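PDB 4Z0C: toll-like receptor 13 from Mus musculus, which recognises bacterial 23S rRNA and signals through MYD88 and TRAF6 to activate NF-kappa-B, cytokine secretion and the inflammatory response. Local coordinates for residues Leu135-Arg139 and Asn140-Asp144; Leu161-Asn165 and Asn166-Tyr170. All coordinates share one frame; numbering follows the deposited sequence.

Interaction 1 of 2, residues Leu135-Arg139 and Asn140-Asp144; sequences LSLSR and NNISD. With nucleotides of chain C.
N140 folds its side-chain amide back over the chain that has just turned beneath it, and ND2 meets the carbonyl O of L137 at 2.8 Å. The N-H points almost straight at the oxygen (174°) and the oxygen lies in the plane of the amide, yet the donor stands above the carbonyl plane of L137. With CG anti to its own carbonyl carbon (chi1 -84°), N140 reaches inward and closes a tight local turn. R139, in a left-handed backbone conformation, sits at the bend. Its guanidinium goes the other way, to the RNA: O2 of the cytidine nucleotide 13 of chain C lies at the edge of the guanidinium, near its plane and nearest NH1, though the modelled separation of these two atoms is too short to trust in detail. Deeper in, L137 and I142 cross at about a right angle, CD1 to CD1 at 4.1 Å. Both N140 amide atoms have further partners in the preceding repeat: OD1 accepts from I118 N and ND2 donates to L113 O, a step of the asparagine ladder of leucine-rich repeats. L137 and I142 also rest on I148 of helix 145-152, while strand 134-136 runs between strands 110-112 and 160-162.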
ATOM      1  N   LEU A 135     -23.453  30.396  21.506  1.00 29.31           N
ATOM      2  CA  LEU A 135     -22.247  30.715  22.255  1.00 36.09           C
ATOM      3  C   LEU A 135     -21.618  29.427  22.781  1.00 38.96           C
ATOM      4  O   LEU A 135     -22.260  28.683  23.538  1.00 29.90           O
ATOM      5  CB  LEU A 135     -22.573  31.619  23.443  1.00 32.43           C
ATOM      6  CG  LEU A 135     -21.400  31.983  24.356  1.00 28.12           C
ATOM      7  CD1 LEU A 135     -20.351  32.714  23.566  1.00 17.85           C
ATOM      8  CD2 LEU A 135     -21.853  32.827  25.532  1.00 30.37           C
ATOM      9  N   SER A 136     -20.365  29.167  22.403  1.00 25.26           N
ATOM     10  CA  SER A 136     -19.691  27.990  22.909  1.00 27.96           C
ATOM     11  C   SER A 136     -18.581  28.351  23.894  1.00 31.47           C
ATOM     12  O   SER A 136     -17.661  29.088  23.558  1.00 30.02           O
ATOM     13  CB  SER A 136     -19.141  27.136  21.764  1.00 26.03           C
ATOM     14  OG  SER A 136     -18.422  26.031  22.291  1.00 33.71           O
ATOM     15  N   LEU A 137     -18.685  27.828  25.115  1.00 29.87           N
ATOM     16  CA  LEU A 137     -17.641  28.012  26.120  1.00 33.84           C
ATOM     17  C   LEU A 137     -17.060  26.659  26.582  1.00 32.89           C
ATOM     18  O   LEU A 137     -16.385  26.567  27.619  1.00 31.46           O
ATOM     19  CB  LEU A 137     -18.189  28.787  27.327  1.00 31.81           C
ATOM     20  CG  LEU A 137     -18.713  30.230  27.188  1.00 28.37           C
ATOM     21  CD1 LEU A 137     -19.370  30.619  28.454  1.00 25.97           C
ATOM     22  CD2 LEU A 137     -17.608  31.201  26.910  1.00 25.25           C
ATOM     23  N   SER A 138     -17.295  25.617  25.793  1.00 27.98           N
ATOM     24  CA  SER A 138     -16.785  24.287  26.132  1.00 30.16           C
ATOM     25  C   SER A 138     -15.276  24.290  26.275  1.00 32.18           C
ATOM     26  O   SER A 138     -14.594  25.098  25.651  1.00 30.00           O
ATOM     27  CB  SER A 138     -17.189  23.228  25.103  1.00 28.16           C
ATOM     28  OG  SER A 138     -16.733  23.549  23.802  1.00 25.10           O
ATOM     29  N   ARG A 139     -14.769  23.403  27.122  1.00 38.06           N
ATOM     30  CA  ARG A 139     -13.332  23.261  27.335  1.00 39.67           C
ATOM     31  C   ARG A 139     -12.726  24.563  27.842  1.00 35.35           C
ATOM     32  O   ARG A 139     -11.945  25.207  27.161  1.00 43.40           O
ATOM     33  CB  ARG A 139     -12.628  22.779  26.060  1.00 38.76           C
ATOM     34  CG  ARG A 139     -11.365  21.976  26.328  1.00 52.38           C
ATOM     35  CD  ARG A 139     -11.413  20.610  25.659  1.00 48.43           C
ATOM     36  NE  ARG A 139     -10.591  20.488  24.453  1.00 47.08           N
ATOM     37  CZ  ARG A 139      -9.273  20.264  24.432  1.00 49.51           C
ATOM     38  NH1 ARG A 139      -8.649  20.151  23.270  1.00 46.52           N
ATOM     39  NH2 ARG A 139      -8.568  20.162  25.550  1.00 50.50           N
ATOM     40  N   ASN A 140     -13.116  24.944  29.051  1.00 38.04           N
ATOM     41  CA  ASN A 140     -12.537  26.096  29.720  1.00 40.52           C
ATOM     42  C   ASN A 140     -12.316  25.806  31.203  1.00 43.28           C
ATOM     43  O   ASN A 140     -12.367  24.651  31.612  1.00 41.41           O
ATOM     44  CB  ASN A 140     -13.405  27.337  29.498  1.00 36.87           C
ATOM     45  CG  ASN A 140     -13.101  28.021  28.169  1.00 42.10           C
ATOM     46  OD1 ASN A 140     -12.018  28.581  27.996  1.00 43.82           O
ATOM     47  ND2 ASN A 140     -14.058  28.001  27.236  1.00 31.41           N
ATOM     48  N   ASN A 141     -12.074  26.848  31.999  1.00 44.70           N
ATOM     49  CA  ASN A 141     -11.763  26.698  33.426  1.00 43.83           C
ATOM     50  C   ASN A 141     -12.824  27.409  34.295  1.00 42.83           C
ATOM     51  O   ASN A 141     -12.502  28.064  35.288  1.00 41.15           O
ATOM     52  CB  ASN A 141     -10.340  27.236  33.712  1.00 45.42           C
ATOM     53  CG  ASN A 141      -9.785  26.792  35.082  1.00 49.12           C
ATOM     54  OD1 ASN A 141     -10.379  25.964  35.764  1.00 41.94           O
ATOM     55  ND2 ASN A 141      -8.646  27.366  35.482  1.00 48.62           N
ATOM     56  N   ILE A 142     -14.086  27.301  33.886  1.00 39.83           N
ATOM     57  CA  ILE A 142     -15.189  27.968  34.575  1.00 41.28           C
ATOM     58  C   ILE A 142     -15.803  27.130  35.700  1.00 45.33           C
ATOM     59  O   ILE A 142     -16.297  26.031  35.462  1.00 52.76           O
ATOM     60  CB  ILE A 142     -16.325  28.279  33.607  1.00 41.13           C
ATOM     61  CG1 ILE A 142     -15.823  29.147  32.453  1.00 32.90           C
ATOM     62  CG2 ILE A 142     -17.518  28.913  34.359  1.00 40.36           C
ATOM     63  CD1 ILE A 142     -16.789  29.178  31.290  1.00 31.82           C
ATOM     64  N   SER A 143     -15.811  27.672  36.911  1.00 37.76           N
ATOM     65  CA  SER A 143     -16.469  27.021  38.039  1.00 41.92           C
ATOM     66  C   SER A 143     -17.606  27.882  38.625  1.00 46.97           C
ATOM     67  O   SER A 143     -18.532  27.368  39.250  1.00 56.21           O
ATOM     68  CB  SER A 143     -15.431  26.686  39.110  1.00 44.39           C
ATOM     69  OG  SER A 143     -14.542  27.770  39.298  1.00 50.91           O
ATOM     70  N   ASP A 144     -17.532  29.184  38.380  1.00 45.57           N
ATOM     71  CA  ASP A 144     -18.529  30.143  38.832  1.00 43.98           C
ATOM     72  C   ASP A 144     -19.615  30.337  37.776  1.00 42.40           C
ATOM     73  O   ASP A 144     -19.470  31.135  36.853  1.00 47.66           O
ATOM     74  CB  ASP A 144     -17.854  31.480  39.163  1.00 47.98           C
ATOM     75  CG  ASP A 144     -18.825  32.527  39.733  1.00 55.31           C
ATOM     76  OD1 ASP A 144     -20.000  32.200  40.042  1.00 56.93           O
ATOM     77  OD2 ASP A 144     -18.391  33.694  39.868  1.00 52.06           O
TER
ATOM     78  P     C C  13      -0.199  15.781  22.335  1.00 52.52           P
ATOM     79  OP1   C C  13       0.777  15.255  23.332  1.00 55.07           O
ATOM     80  OP2   C C  13      -0.689  14.929  21.224  1.00 49.59           O
ATOM     81  O5'   C C  13      -1.523  16.205  23.101  1.00 69.95           O
ATOM     82  C5'   C C  13      -1.534  17.304  23.995  1.00 68.36           C
ATOM     83  C4'   C C  13      -2.939  17.795  24.210  1.00 62.62           C
ATOM     84  O4'   C C  13      -3.291  18.800  23.224  1.00 55.70           O
ATOM     85  C3'   C C  13      -4.024  16.744  24.061  1.00 57.63           C
ATOM     86  O3'   C C  13      -4.130  15.891  25.186  1.00 58.04           O
ATOM     87  C2'   C C  13      -5.263  17.590  23.808  1.00 57.41           C
ATOM     88  O2'   C C  13      -5.749  18.117  25.033  1.00 61.20           O
ATOM     89  C1'   C C  13      -4.682  18.739  22.966  1.00 58.11           C
ATOM     90  N1    C C  13      -4.901  18.530  21.516  1.00 55.49           N
ATOM     91  C2    C C  13      -6.083  19.019  20.949  1.00 48.55           C
ATOM     92  O2    C C  13      -6.883  19.623  21.676  1.00 37.28           O
ATOM     93  N3    C C  13      -6.314  18.835  19.624  1.00 49.95           N
ATOM     94  C4    C C  13      -5.423  18.181  18.879  1.00 49.57           C
ATOM     95  N4    C C  13      -5.695  18.021  17.580  1.00 53.41           N
ATOM     96  C5    C C  13      -4.215  17.663  19.431  1.00 43.65           C
ATOM     97  C6    C C  13      -3.996  17.857  20.735  1.00 51.57           C
TER

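Interaction 2 of 2, residues Leu161-Asn165 and Asn166-Tyr170; sequences LDLTN and NSIMY. With NAG (2-acetamido-2-deoxy-beta-D-glucopyranose), chain M.
L163 is the first residue of 161-165 to touch 166-170; it sends its side chain into the interior, where CD1 meets CD1 of I168 at 3.8 Å and the two chains cross at roughly a right angle. F145, at the start of helix 145-152, packs against both. The carbonyl O of L163 is taken up by N166 ND2 at 2.8 Å in a nearly straight bond (167°), with the donor lifted about 60° from the carbonyl plane while the oxygen stays close to the amide plane of N166; N189 of the next repeat donates to the same oxygen. N166 is the asparagine of the leucine-rich repeat consensus LxxLxLxxNxL, in which L161, L163 and I168 are hydrophobic positions that fill the core. T164 comes next, its OG1 in a weak hydrogen bond with E187 O. N165 then bends the chain in a left-handed conformation and begins the N-glycosylation sequon N165-N166-S167. Its ND2 is covalently joined to C1 of the N-acetylglucosamine at 1.4 Å, and a weak hydrogen bond runs from ND2 to the acetyl O7 at 3.0 Å. The CB bond of N165 points away from 166-170, and chi1 of -60° sets CG beside the backbone N, whereas N166 directly after it turns inward, its OD1 taking a weak hydrogen bond from I142 N.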
ATOM      1  N   LEU A 161     -26.357  27.424  24.439  1.00 30.86           N
ATOM      2  CA  LEU A 161     -25.269  27.749  25.338  1.00 37.43           C
ATOM      3  C   LEU A 161     -24.528  26.469  25.695  1.00 43.10           C
ATOM      4  O   LEU A 161     -25.109  25.523  26.226  1.00 44.17           O
ATOM      5  CB  LEU A 161     -25.798  28.422  26.605  1.00 39.26           C
ATOM      6  CG  LEU A 161     -24.718  28.772  27.627  1.00 38.26           C
ATOM      7  CD1 LEU A 161     -23.681  29.694  26.982  1.00 30.65           C
ATOM      8  CD2 LEU A 161     -25.333  29.423  28.872  1.00 32.05           C
ATOM      9  N   ASP A 162     -23.245  26.425  25.372  1.00 41.45           N
ATOM     10  CA  ASP A 162     -22.493  25.219  25.610  1.00 33.83           C
ATOM     11  C   ASP A 162     -21.396  25.412  26.647  1.00 33.68           C
ATOM     12  O   ASP A 162     -20.425  26.131  26.411  1.00 28.21           O
ATOM     13  CB  ASP A 162     -21.880  24.699  24.317  1.00 34.07           C
ATOM     14  CG  ASP A 162     -21.479  23.241  24.429  1.00 44.50           C
ATOM     15  OD1 ASP A 162     -21.921  22.581  25.397  1.00 53.55           O
ATOM     16  OD2 ASP A 162     -20.713  22.753  23.580  1.00 47.43           O
ATOM     17  N   LEU A 163     -21.538  24.718  27.774  1.00 28.51           N
ATOM     18  CA  LEU A 163     -20.534  24.745  28.827  1.00 32.37           C
ATOM     19  C   LEU A 163     -19.901  23.363  29.041  1.00 34.68           C
ATOM     20  O   LEU A 163     -19.348  23.095  30.108  1.00 36.63           O
ATOM     21  CB  LEU A 163     -21.168  25.242  30.130  1.00 37.16           C
ATOM     22  CG  LEU A 163     -21.644  26.702  30.149  1.00 34.49           C
ATOM     23  CD1 LEU A 163     -22.617  26.960  31.303  1.00 36.81           C
ATOM     24  CD2 LEU A 163     -20.435  27.609  30.287  1.00 27.87           C
ATOM     25  N   THR A 164     -19.949  22.500  28.025  1.00 32.83           N
ATOM     26  CA  THR A 164     -19.398  21.157  28.190  1.00 35.15           C
ATOM     27  C   THR A 164     -17.917  21.192  28.563  1.00 32.32           C
ATOM     28  O   THR A 164     -17.202  22.079  28.149  1.00 28.60           O
ATOM     29  CB  THR A 164     -19.692  20.197  27.005  1.00 26.84           C
ATOM     30  OG1 THR A 164     -18.715  19.151  26.981  1.00 39.05           O
ATOM     31  CG2 THR A 164     -19.599  20.892  25.730  1.00 45.76           C
ATOM     32  N   ASN A 165     -17.494  20.262  29.413  1.00 34.84           N
ATOM     33  CA  ASN A 165     -16.110  20.207  29.893  1.00 40.73           C
ATOM     34  C   ASN A 165     -15.621  21.474  30.594  1.00 37.22           C
ATOM     35  O   ASN A 165     -14.684  22.125  30.143  1.00 41.82           O
ATOM     36  CB  ASN A 165     -15.136  19.804  28.775  1.00 38.11           C
ATOM     37  CG  ASN A 165     -15.460  18.456  28.207  1.00 39.63           C
ATOM     38  OD1 ASN A 165     -16.121  17.654  28.862  1.00 45.21           O
ATOM     39  ND2 ASN A 165     -14.998  18.190  26.984  1.00 41.48           N
ATOM     40  N   ASN A 166     -16.275  21.808  31.699  1.00 38.60           N
ATOM     41  CA  ASN A 166     -15.810  22.845  32.610  1.00 34.27           C
ATOM     42  C   ASN A 166     -15.837  22.298  34.041  1.00 39.70           C
ATOM     43  O   ASN A 166     -15.897  21.089  34.238  1.00 40.59           O
ATOM     44  CB  ASN A 166     -16.669  24.106  32.484  1.00 35.05           C
ATOM     45  CG  ASN A 166     -16.347  24.916  31.233  1.00 37.22           C
ATOM     46  OD1 ASN A 166     -15.340  25.620  31.182  1.00 35.39           O
ATOM     47  ND2 ASN A 166     -17.227  24.851  30.238  1.00 34.38           N
ATOM     48  N   SER A 167     -15.810  23.185  35.032  1.00 43.67           N
ATOM     49  CA  SER A 167     -15.734  22.780  36.434  1.00 42.37           C
ATOM     50  C   SER A 167     -16.907  23.301  37.276  1.00 43.98           C
ATOM     51  O   SER A 167     -16.752  23.599  38.468  1.00 44.03           O
ATOM     52  CB  SER A 167     -14.425  23.261  37.051  1.00 43.33           C
ATOM     53  OG  SER A 167     -13.336  22.565  36.503  1.00 43.71           O
ATOM     54  N   ILE A 168     -18.073  23.430  36.656  1.00 41.20           N
ATOM     55  CA  ILE A 168     -19.248  23.882  37.377  1.00 35.67           C
ATOM     56  C   ILE A 168     -19.723  22.808  38.365  1.00 50.51           C
ATOM     57  O   ILE A 168     -19.937  21.644  38.011  1.00 52.15           O
ATOM     58  CB  ILE A 168     -20.369  24.277  36.417  1.00 32.63           C
ATOM     59  CG1 ILE A 168     -19.926  25.485  35.588  1.00 39.39           C
ATOM     60  CG2 ILE A 168     -21.608  24.648  37.179  1.00 32.72           C
ATOM     61  CD1 ILE A 168     -20.911  25.897  34.509  1.00 41.40           C
ATOM     62  N   MET A 169     -19.901  23.221  39.612  1.00 56.92           N
ATOM     63  CA  MET A 169     -20.214  22.302  40.691  1.00 53.84           C
ATOM     64  C   MET A 169     -21.621  22.598  41.167  1.00 48.21           C
ATOM     65  O   MET A 169     -22.356  21.689  41.539  1.00 40.48           O
ATOM     66  CB  MET A 169     -19.223  22.488  41.840  1.00 57.75           C
ATOM     67  CG  MET A 169     -19.192  21.357  42.852  1.00 62.77           C
ATOM     68  SD  MET A 169     -17.644  21.333  43.784  1.00 81.02           S
ATOM     69  CE  MET A 169     -16.439  21.335  42.457  1.00 49.00           C
ATOM     70  N   TYR A 170     -21.988  23.880  41.154  1.00 50.42           N
ATOM     71  CA  TYR A 170     -23.312  24.292  41.610  1.00 45.22           C
ATOM     72  C   TYR A 170     -24.039  25.207  40.630  1.00 47.54           C
ATOM     73  O   TYR A 170     -23.420  26.023  39.955  1.00 49.10           O
ATOM     74  CB  TYR A 170     -23.191  24.993  42.965  1.00 44.17           C
ATOM     75  CG  TYR A 170     -22.574  24.109  44.016  1.00 48.76           C
ATOM     76  CD1 TYR A 170     -23.274  23.024  44.519  1.00 43.72           C
ATOM     77  CD2 TYR A 170     -21.285  24.344  44.495  1.00 53.54           C
ATOM     78  CE1 TYR A 170     -22.721  22.192  45.462  1.00 41.96           C
ATOM     79  CE2 TYR A 170     -20.722  23.512  45.455  1.00 51.01           C
ATOM     80  CZ  TYR A 170     -21.455  22.442  45.936  1.00 43.91           C
ATOM     81  OH  TYR A 170     -20.934  21.590  46.881  1.00 42.85           O
TER
HETATM   82  C1  NAG M 905     -15.116  16.802  26.624  1.00 38.77           C
HETATM   83  C2  NAG M 905     -14.805  16.877  25.127  1.00 37.94           C
HETATM   84  C3  NAG M 905     -14.695  15.476  24.532  1.00 41.31           C
HETATM   85  C4  NAG M 905     -13.622  14.707  25.291  1.00 51.38           C
HETATM   86  C5  NAG M 905     -13.946  14.688  26.791  1.00 49.94           C
HETATM   87  C6  NAG M 905     -12.766  14.073  27.535  1.00 55.78           C
HETATM   88  C7  NAG M 905     -15.613  18.927  24.049  1.00 44.74           C
HETATM   89  C8  NAG M 905     -16.722  19.586  23.273  1.00 28.18           C
HETATM   90  N2  NAG M 905     -15.817  17.651  24.431  1.00 43.47           N
HETATM   91  O3  NAG M 905     -14.371  15.519  23.162  1.00 45.52           O
HETATM   92  O4  NAG M 905     -13.461  13.396  24.763  1.00 55.87           O
HETATM   93  O5  NAG M 905     -14.189  15.988  27.322  1.00 43.48           O
HETATM   94  O6  NAG M 905     -11.578  14.563  26.938  1.00 61.45           O
HETATM   95  O7  NAG M 905     -14.592  19.572  24.324  1.00 49.23           O

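Interaction 1 closes before interaction 2 opens, and their centres lie 6 Å apart; they are the same turn in LRR 5 and LRR 6, with N140 and N166 in matching positions, in the leucine-rich-repeat solenoid of the ectodomain. Strands 134-136 and 160-162 run parallel side by side, with L137 N 2.8 Å from D162 O. Beyond the strands, S167 N lies 2.9 Å from I142 O, and N166 ND2 also donates to L137 O, carrying the asparagine ladder from one coil to the next. The residue before the ladder asparagine differs in use: R139 of interaction 1 faces the bound RNA, whereas N165 of interaction 2 carries a glycan. Thus a shared buried frame presents different surface groups.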